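Long-range contact in tRNA threonylcarbamoyladenosine dehydratase (Escherichia coli, PDB 4D79), which catalyses the ATP-dependent dehydration of threonylcarbamoyladenosine at position 37 of tRNAs to its cyclic form and can accept sulfur from the desulfurase CsdA: residues 114-128 against 138-152. Residues are numbered along the deposited sequence; the frame is centred on the assembly and turned at random.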
ATOM      1  N   VAL B 114      -4.816  23.737  16.988  1.00 29.02           N
ATOM      2  CA  VAL B 114      -5.523  22.520  16.599  1.00 24.89           C
ATOM      3  C   VAL B 114      -7.021  22.765  16.511  1.00 34.92           C
ATOM      4  O   VAL B 114      -7.684  22.329  15.557  1.00 28.97           O
ATOM      5  CB  VAL B 114      -5.199  21.364  17.564  1.00 28.57           C
ATOM      6  CG1 VAL B 114      -5.588  21.724  19.019  1.00 37.00           C
ATOM      7  CG2 VAL B 114      -5.868  20.063  17.073  1.00 30.41           C
ATOM      8  N   ALA B 115      -7.581  23.519  17.464  1.00 33.31           N
ATOM      9  CA  ALA B 115      -9.014  23.738  17.411  1.00 35.02           C
ATOM     10  C   ALA B 115      -9.405  24.469  16.133  1.00 30.96           C
ATOM     11  O   ALA B 115     -10.399  24.122  15.501  1.00 32.61           O
ATOM     12  CB  ALA B 115      -9.456  24.501  18.649  1.00 42.09           C
ATOM     13  N   GLN B 116      -8.638  25.494  15.743  1.00 31.53           N
ATOM     14  CA  GLN B 116      -8.929  26.195  14.492  1.00 38.20           C
ATOM     15  C   GLN B 116      -8.882  25.241  13.306  1.00 41.79           C
ATOM     16  O   GLN B 116      -9.794  25.216  12.459  1.00 34.32           O
ATOM     17  CB  GLN B 116      -7.933  27.343  14.302  1.00 33.67           C
ATOM     18  CG  GLN B 116      -7.992  28.037  12.947  1.00 64.90           C
ATOM     19  CD  GLN B 116      -6.872  29.046  12.752  1.00105.83           C
ATOM     20  OE1 GLN B 116      -6.155  29.385  13.694  1.00 83.57           O
ATOM     21  NE2 GLN B 116      -6.688  29.495  11.511  1.00 77.98           N
ATOM     22  N   TYR B 117      -7.848  24.404  13.238  1.00 32.04           N
ATOM     23  CA  TYR B 117      -7.774  23.532  12.076  1.00 32.06           C
ATOM     24  C   TYR B 117      -8.843  22.450  12.132  1.00 30.78           C
ATOM     25  O   TYR B 117      -9.374  22.057  11.091  1.00 37.90           O
ATOM     26  CB  TYR B 117      -6.361  22.949  11.953  1.00 28.22           C
ATOM     27  CG  TYR B 117      -5.340  23.971  11.493  1.00 27.58           C
ATOM     28  CD1 TYR B 117      -5.678  24.940  10.568  1.00 42.83           C
ATOM     29  CD2 TYR B 117      -4.043  23.976  11.988  1.00 39.04           C
ATOM     30  CE1 TYR B 117      -4.772  25.867  10.136  1.00 38.10           C
ATOM     31  CE2 TYR B 117      -3.128  24.898  11.551  1.00 41.83           C
ATOM     32  CZ  TYR B 117      -3.505  25.852  10.626  1.00 36.36           C
ATOM     33  OH  TYR B 117      -2.613  26.797  10.172  1.00 44.01           O
ATOM     34  N   MET B 118      -9.236  22.018  13.317  1.00 30.99           N
ATOM     35  CA  MET B 118     -10.258  20.985  13.382  1.00 26.39           C
ATOM     36  C   MET B 118     -11.667  21.573  13.314  1.00 39.80           C
ATOM     37  O   MET B 118     -12.641  20.812  13.295  1.00 40.96           O
ATOM     38  CB  MET B 118     -10.089  20.160  14.659  1.00 33.26           C
ATOM     39  CG  MET B 118      -8.831  19.322  14.676  1.00 27.26           C
ATOM     40  SD  MET B 118      -8.712  18.120  13.325  1.00 31.95           S
ATOM     41  CE  MET B 118      -7.280  18.739  12.466  1.00 25.12           C
ATOM     42  N   SER B 119     -11.792  22.900  13.153  1.00 45.47           N
ATOM     43  CA  SER B 119     -13.078  23.588  13.230  1.00 59.22           C
ATOM     44  C   SER B 119     -13.914  23.411  11.973  1.00 43.73           C
ATOM     45  O   SER B 119     -15.093  23.769  11.982  1.00 47.80           O
ATOM     46  CB  SER B 119     -12.861  25.107  13.461  1.00 32.11           C
ATOM     47  OG  SER B 119     -12.092  25.349  14.617  1.00 81.64           O
ATOM     48  N   VAL B 120     -13.358  22.821  10.915  1.00 45.66           N
ATOM     49  CA  VAL B 120     -14.099  22.649   9.677  1.00 38.74           C
ATOM     50  C   VAL B 120     -15.184  21.591   9.789  1.00 39.05           C
ATOM     51  O   VAL B 120     -16.154  21.633   9.026  1.00 54.34           O
ATOM     52  CB  VAL B 120     -13.114  22.271   8.546  1.00 62.88           C
ATOM     53  CG1 VAL B 120     -13.844  21.952   7.236  1.00 85.99           C
ATOM     54  CG2 VAL B 120     -12.083  23.367   8.341  1.00 69.34           C
ATOM     55  N   GLY B 121     -15.082  20.664  10.740  1.00 32.65           N
ATOM     56  CA  GLY B 121     -16.089  19.622  10.823  1.00 37.28           C
ATOM     57  C   GLY B 121     -15.789  18.452   9.901  1.00 37.71           C
ATOM     58  O   GLY B 121     -16.493  18.209   8.921  1.00 34.67           O
ATOM     59  N   TYR B 122     -14.727  17.729  10.194  1.00 23.55           N
ATOM     60  CA  TYR B 122     -14.331  16.605   9.344  1.00 21.56           C
ATOM     61  C   TYR B 122     -15.189  15.383   9.612  1.00 22.87           C
ATOM     62  O   TYR B 122     -15.549  15.108  10.759  1.00 21.11           O
ATOM     63  CB  TYR B 122     -12.871  16.271   9.586  1.00 20.81           C
ATOM     64  CG  TYR B 122     -11.966  17.400   9.187  1.00 22.49           C
ATOM     65  CD1 TYR B 122     -11.867  17.799   7.862  1.00 24.20           C
ATOM     66  CD2 TYR B 122     -11.198  18.055  10.124  1.00 22.17           C
ATOM     67  CE1 TYR B 122     -11.060  18.840   7.493  1.00 22.67           C
ATOM     68  CE2 TYR B 122     -10.367  19.094   9.761  1.00 24.83           C
ATOM     69  CZ  TYR B 122     -10.303  19.483   8.456  1.00 33.05           C
ATOM     70  OH  TYR B 122      -9.475  20.517   8.105  1.00 36.22           O
ATOM     71  N   SER B 123     -15.471  14.621   8.548  1.00 20.43           N
ATOM     72  CA  SER B 123     -16.035  13.283   8.708  1.00 22.77           C
ATOM     73  C   SER B 123     -15.087  12.341   9.444  1.00 21.58           C
ATOM     74  O   SER B 123     -15.537  11.418  10.125  1.00 22.28           O
ATOM     75  CB  SER B 123     -16.356  12.663   7.348  1.00 22.88           C
ATOM     76  OG  SER B 123     -17.013  13.574   6.498  1.00 24.91           O
ATOM     77  N   TYR B 124     -13.782  12.516   9.270  1.00 18.94           N
ATOM     78  CA  TYR B 124     -12.786  11.660   9.889  1.00 19.73           C
ATOM     79  C   TYR B 124     -11.455  12.392   9.859  1.00 17.72           C
ATOM     80  O   TYR B 124     -11.165  13.130   8.917  1.00 18.16           O
ATOM     81  CB  TYR B 124     -12.632  10.298   9.160  1.00 20.91           C
ATOM     82  CG  TYR B 124     -12.779   9.115  10.105  1.00 18.71           C
ATOM     83  CD1 TYR B 124     -11.698   8.660  10.882  1.00 19.48           C
ATOM     84  CD2 TYR B 124     -13.980   8.468  10.228  1.00 21.81           C
ATOM     85  CE1 TYR B 124     -11.859   7.594  11.754  1.00 17.93           C
ATOM     86  CE2 TYR B 124     -14.152   7.429  11.092  1.00 25.54           C
ATOM     87  CZ  TYR B 124     -13.083   6.976  11.837  1.00 23.34           C
ATOM     88  OH  TYR B 124     -13.314   5.955  12.710  1.00 23.77           O
ATOM     89  N   VAL B 125     -10.620  12.119  10.854  1.00 17.67           N
ATOM     90  CA  VAL B 125      -9.242  12.600  10.887  1.00 16.63           C
ATOM     91  C   VAL B 125      -8.307  11.390  10.891  1.00 19.15           C
ATOM     92  O   VAL B 125      -8.472  10.474  11.697  1.00 19.87           O
ATOM     93  CB  VAL B 125      -8.981  13.506  12.108  1.00 18.30           C
ATOM     94  CG1 VAL B 125      -7.518  13.961  12.145  1.00 19.14           C
ATOM     95  CG2 VAL B 125      -9.920  14.743  12.058  1.00 19.69           C
ATOM     96  N   ILE B 126      -7.334  11.393   9.998  1.00 17.72           N
ATOM     97  CA  ILE B 126      -6.299  10.368   9.935  1.00 20.29           C
ATOM     98  C   ILE B 126      -4.999  11.003  10.430  1.00 23.67           C
ATOM     99  O   ILE B 126      -4.458  11.948   9.830  1.00 18.64           O
ATOM    100  CB  ILE B 126      -6.154   9.778   8.526  1.00 17.21           C
ATOM    101  CG1 ILE B 126      -7.469   9.104   8.105  1.00 22.66           C
ATOM    102  CG2 ILE B 126      -4.984   8.784   8.486  1.00 18.96           C
ATOM    103  CD1 ILE B 126      -7.455   8.540   6.755  1.00 32.91           C
ATOM    104  N   ASP B 127      -4.548  10.541  11.567  1.00 21.69           N
ATOM    105  CA  ASP B 127      -3.383  11.111  12.218  1.00 29.10           C
ATOM    106  C   ASP B 127      -2.163  10.300  11.816  1.00 27.17           C
ATOM    107  O   ASP B 127      -1.994   9.154  12.251  1.00 25.99           O
ATOM    108  CB  ASP B 127      -3.546  11.130  13.723  1.00 16.45           C
ATOM    109  CG  ASP B 127      -2.230  11.246  14.423  1.00 64.37           C
ATOM    110  OD1 ASP B 127      -1.376  11.967  13.883  1.00 32.66           O
ATOM    111  OD2 ASP B 127      -2.047  10.655  15.502  1.00 38.78           O
ATOM    112  N   ALA B 128      -1.305  10.914  11.007  1.00 23.27           N
ATOM    113  CA  ALA B 128      -0.084  10.285  10.508  1.00 22.49           C
ATOM    114  C   ALA B 128       1.129  11.125  10.886  1.00 18.85           C
ATOM    115  O   ALA B 128       2.105  11.225  10.131  1.00 27.33           O
ATOM    116  CB  ALA B 128      -0.177  10.077   9.000  1.00 21.57           C
ATOM    117  N   LEU B 138      -3.216  16.679  18.853  1.00 25.18           N
ATOM    118  CA  LEU B 138      -4.280  16.341  17.920  1.00 24.42           C
ATOM    119  C   LEU B 138      -5.196  15.282  18.521  1.00 27.56           C
ATOM    120  O   LEU B 138      -6.423  15.413  18.491  1.00 21.95           O
ATOM    121  CB  LEU B 138      -3.693  15.851  16.581  1.00 23.16           C
ATOM    122  CG  LEU B 138      -4.695  15.438  15.492  1.00 26.19           C
ATOM    123  CD1 LEU B 138      -5.507  16.655  15.082  1.00 27.45           C
ATOM    124  CD2 LEU B 138      -3.986  14.836  14.288  1.00 26.64           C
ATOM    125  N   ILE B 139      -4.610  14.227  19.091  1.00 21.96           N
ATOM    126  CA  ILE B 139      -5.410  13.120  19.613  1.00 24.58           C
ATOM    127  C   ILE B 139      -6.289  13.577  20.762  1.00 23.20           C
ATOM    128  O   ILE B 139      -7.476  13.230  20.822  1.00 25.18           O
ATOM    129  CB  ILE B 139      -4.496  11.952  20.020  1.00 23.83           C
ATOM    130  CG1 ILE B 139      -3.936  11.304  18.751  1.00 22.72           C
ATOM    131  CG2 ILE B 139      -5.237  10.897  20.883  1.00 26.50           C
ATOM    132  CD1 ILE B 139      -2.832  10.391  19.050  1.00 31.92           C
ATOM    133  N   ALA B 140      -5.714  14.334  21.708  1.00 23.99           N
ATOM    134  CA  ALA B 140      -6.477  14.806  22.857  1.00 34.47           C
ATOM    135  C   ALA B 140      -7.657  15.666  22.411  1.00 25.89           C
ATOM    136  O   ALA B 140      -8.782  15.478  22.884  1.00 25.53           O
ATOM    137  CB  ALA B 140      -5.547  15.555  23.813  1.00 31.92           C
ATOM    138  N   TYR B 141      -7.437  16.548  21.436  1.00 25.98           N
ATOM    139  CA  TYR B 141      -8.507  17.399  20.938  1.00 25.88           C
ATOM    140  C   TYR B 141      -9.605  16.592  20.250  1.00 24.03           C
ATOM    141  O   TYR B 141     -10.799  16.796  20.523  1.00 21.61           O
ATOM    142  CB  TYR B 141      -7.948  18.460  19.992  1.00 24.60           C
ATOM    143  CG  TYR B 141      -9.023  19.459  19.629  1.00 23.24           C
ATOM    144  CD1 TYR B 141      -9.280  20.565  20.453  1.00 28.24           C
ATOM    145  CD2 TYR B 141      -9.825  19.253  18.537  1.00 22.87           C
ATOM    146  CE1 TYR B 141     -10.303  21.471  20.149  1.00 32.82           C
ATOM    147  CE2 TYR B 141     -10.840  20.142  18.208  1.00 27.36           C
ATOM    148  CZ  TYR B 141     -11.080  21.239  19.040  1.00 27.19           C
ATOM    149  OH  TYR B 141     -12.074  22.095  18.703  1.00 26.41           O
ATOM    150  N   CYS B 142      -9.243  15.678  19.322  1.00 20.87           N
ATOM    151  CA  CYS B 142     -10.282  14.929  18.638  1.00 23.19           C
ATOM    152  C   CYS B 142     -11.016  14.016  19.599  1.00 25.39           C
ATOM    153  O   CYS B 142     -12.238  13.887  19.512  1.00 24.13           O
ATOM    154  CB  CYS B 142      -9.688  14.094  17.482  1.00 23.65           C
ATOM    155  SG  CYS B 142      -9.116  15.180  16.184  1.00 25.96           S
ATOM    156  N   ARG B 143     -10.284  13.395  20.533  1.00 21.25           N
ATOM    157  CA  ARG B 143     -10.921  12.535  21.526  1.00 26.33           C
ATOM    158  C   ARG B 143     -11.947  13.307  22.374  1.00 23.67           C
ATOM    159  O   ARG B 143     -13.090  12.866  22.502  1.00 25.53           O
ATOM    160  CB  ARG B 143      -9.851  11.911  22.412  1.00 30.35           C
ATOM    161  CG  ARG B 143     -10.366  10.924  23.458  1.00 33.25           C
ATOM    162  CD  ARG B 143      -9.186  10.553  24.359  1.00 39.70           C
ATOM    163  NE  ARG B 143      -9.507   9.632  25.449  1.00 45.96           N
ATOM    164  CZ  ARG B 143      -9.811   9.973  26.691  1.00 47.84           C
ATOM    165  NH1 ARG B 143      -9.875  11.254  27.056  1.00 38.25           N
ATOM    166  NH2 ARG B 143     -10.060   9.011  27.571  1.00 50.74           N
ATOM    167  N   ARG B 144     -11.557  14.486  22.904  1.00 25.21           N
ATOM    168  CA  ARG B 144     -12.431  15.320  23.751  1.00 30.08           C
ATOM    169  C   ARG B 144     -13.675  15.756  23.004  1.00 25.35           C
ATOM    170  O   ARG B 144     -14.756  15.890  23.595  1.00 28.04           O
ATOM    171  CB  ARG B 144     -11.702  16.589  24.228  1.00 25.16           C
ATOM    172  CG  ARG B 144     -10.694  16.424  25.259  1.00 30.10           C
ATOM    173  CD  ARG B 144      -9.859  17.706  25.413  1.00 29.21           C
ATOM    174  NE  ARG B 144      -8.839  17.520  26.458  1.00 53.56           N
ATOM    175  CZ  ARG B 144      -8.008  18.465  26.880  1.00110.59           C
ATOM    176  NH1 ARG B 144      -8.059  19.688  26.365  1.00 89.45           N
ATOM    177  NH2 ARG B 144      -7.124  18.181  27.826  1.00 80.69           N
ATOM    178  N   ASN B 145     -13.540  16.010  21.702  1.00 23.38           N
ATOM    179  CA  ASN B 145     -14.606  16.583  20.909  1.00 21.24           C
ATOM    180  C   ASN B 145     -15.391  15.549  20.136  1.00 22.53           C
ATOM    181  O   ASN B 145     -16.279  15.908  19.348  1.00 28.85           O
ATOM    182  CB  ASN B 145     -14.020  17.655  19.999  1.00 24.87           C
ATOM    183  CG  ASN B 145     -13.675  18.917  20.785  1.00 31.32           C
ATOM    184  OD1 ASN B 145     -14.576  19.665  21.182  1.00 25.65           O
ATOM    185  ND2 ASN B 145     -12.386  19.149  21.029  1.00 23.07           N
ATOM    186  N   LYS B 146     -15.101  14.271  20.365  1.00 27.27           N
ATOM    187  CA  LYS B 146     -15.774  13.172  19.690  1.00 22.59           C
ATOM    188  C   LYS B 146     -15.650  13.288  18.164  1.00 25.36           C
ATOM    189  O   LYS B 146     -16.575  12.975  17.416  1.00 24.82           O
ATOM    190  CB  LYS B 146     -17.236  13.108  20.124  1.00 29.33           C
ATOM    191  CG  LYS B 146     -17.351  12.959  21.653  1.00 37.61           C
ATOM    192  CD  LYS B 146     -18.797  12.852  22.106  1.00 59.58           C
ATOM    193  CE  LYS B 146     -18.922  12.639  23.616  1.00 79.31           C
ATOM    194  NZ  LYS B 146     -18.372  13.748  24.447  1.00105.59           N
ATOM    195  N   ILE B 147     -14.509  13.778  17.709  1.00 21.14           N
ATOM    196  CA  ILE B 147     -14.223  13.837  16.277  1.00 20.90           C
ATOM    197  C   ILE B 147     -13.678  12.474  15.852  1.00 18.51           C
ATOM    198  O   ILE B 147     -12.720  11.991  16.479  1.00 21.57           O
ATOM    199  CB  ILE B 147     -13.209  14.942  15.988  1.00 21.70           C
ATOM    200  CG1 ILE B 147     -13.764  16.335  16.383  1.00 25.75           C
ATOM    201  CG2 ILE B 147     -12.740  14.875  14.526  1.00 20.39           C
ATOM    202  CD1 ILE B 147     -12.765  17.422  16.251  1.00 24.86           C
ATOM    203  N   PRO B 148     -14.266  11.809  14.852  1.00 17.80           N
ATOM    204  CA  PRO B 148     -13.752  10.486  14.450  1.00 22.87           C
ATOM    205  C   PRO B 148     -12.297  10.572  14.033  1.00 18.43           C
ATOM    206  O   PRO B 148     -11.904  11.405  13.216  1.00 20.06           O
ATOM    207  CB  PRO B 148     -14.656  10.074  13.277  1.00 20.39           C
ATOM    208  CG  PRO B 148     -15.917  10.878  13.482  1.00 23.80           C
ATOM    209  CD  PRO B 148     -15.461  12.196  14.070  1.00 19.99           C
ATOM    210  N   LEU B 149     -11.501   9.720  14.626  1.00 17.50           N
ATOM    211  CA  LEU B 149     -10.062   9.765  14.466  1.00 19.17           C
ATOM    212  C   LEU B 149      -9.521   8.356  14.396  1.00 22.40           C
ATOM    213  O   LEU B 149      -9.949   7.480  15.149  1.00 20.40           O
ATOM    214  CB  LEU B 149      -9.395  10.470  15.641  1.00 18.82           C
ATOM    215  CG  LEU B 149      -7.878  10.378  15.813  1.00 24.99           C
ATOM    216  CD1 LEU B 149      -7.214  11.338  14.917  1.00 27.65           C
ATOM    217  CD2 LEU B 149      -7.517  10.609  17.262  1.00 46.30           C
ATOM    218  N   VAL B 150      -8.527   8.167  13.554  1.00 18.80           N
ATOM    219  CA  VAL B 150      -7.692   6.976  13.616  1.00 20.06           C
ATOM    220  C   VAL B 150      -6.248   7.441  13.618  1.00 18.06           C
ATOM    221  O   VAL B 150      -5.858   8.305  12.827  1.00 23.70           O
ATOM    222  CB  VAL B 150      -7.990   5.965  12.488  1.00 18.52           C
ATOM    223  CG1 VAL B 150      -7.898   6.572  11.089  1.00 17.42           C
ATOM    224  CG2 VAL B 150      -7.062   4.735  12.636  1.00 19.26           C
ATOM    225  N   THR B 151      -5.470   6.931  14.561  0.64 22.20           N
ATOM    226  CA  THR B 151      -4.072   7.295  14.655  0.64 20.47           C
ATOM    227  C   THR B 151      -3.232   6.095  14.238  0.64 23.83           C
ATOM    228  O   THR B 151      -3.724   4.977  14.083  0.64 17.50           O
ATOM    229  CB  THR B 151      -3.695   7.778  16.071  0.64 21.41           C
ATOM    230  OG1 THR B 151      -2.345   8.294  16.080  0.64 21.41           O
ATOM    231  CG2 THR B 151      -3.787   6.649  17.082  0.64 24.33           C
ATOM    232  N   THR B 152      -1.961   6.363  14.012  1.00 24.73           N
ATOM    233  CA  THR B 152      -1.027   5.363  13.542  1.00 27.90           C
ATOM    234  C   THR B 152       0.179   5.403  14.458  1.00 29.65           C
ATOM    235  O   THR B 152       0.657   6.482  14.812  1.00 29.30           O
ATOM    236  CB  THR B 152      -0.636   5.599  12.065  1.00 35.20           C
ATOM    237  OG1 THR B 152      -0.184   6.946  11.887  1.00 42.87           O
ATOM    238  CG2 THR B 152      -1.835   5.376  11.121  1.00 29.85           C
TER
HETATM  239  O   HOH W   1     -11.326   5.317  14.362  1.00 18.67           O
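Tyr141 lays one ring face against helix 114-118, with Ala115 CA above it in a CH-pi contact 4.0 Å from the centroid. Asn145 ND2 sits over the opposite face while donating to the carbonyl of Tyr141, and the ring is sandwiched. Its CG is anti to the backbone N (chi1 -172°), which sends the ring past Val114 and Met118 in the reverse direction to theirs. Replacing Tyr141 by an alanine would probably open a gap between Ala115, Met118 and the Asn145 amide, leaving that amide without its backing. Met118 bends at chi2 and chi3, its CE reaching Leu138 CD1 at 3.8 Å and its SD facing Cys142 SG. Val125 CG2 meets Ile147 CG2 at 3.7 Å and continues this apolar layer.

The strands run parallel. Val125 N and Val125 O bond to Pro148 O and Val150 N, and Asp127 N points almost straight at Val150 O (2.9 Å, 178°). Tyr124 takes Pro148 CB over the centre of its ring (3.5 Å to the centroid), while a water in the ring plane links its OH to Leu149 O. Thr152 OG1 donates to Asp127 O in the carbonyl plane, on a lone pair, at 2.9 Å. The Asp127 carboxylate forms a salt bridge with Lys135 through OD2, while OD1 accepts from Ile129 N.

This is a beta-alpha-beta unit of the Rossmann-like sheet, helix 132-144 linking strands 124-127 and 149-152. Strand 32-36 flanks 124-127 on its other edge, helix 242-266 packs on Tyr124 and Ile126, helix 176-189 touches Ile139, and Ala128 reaches the bound ATP.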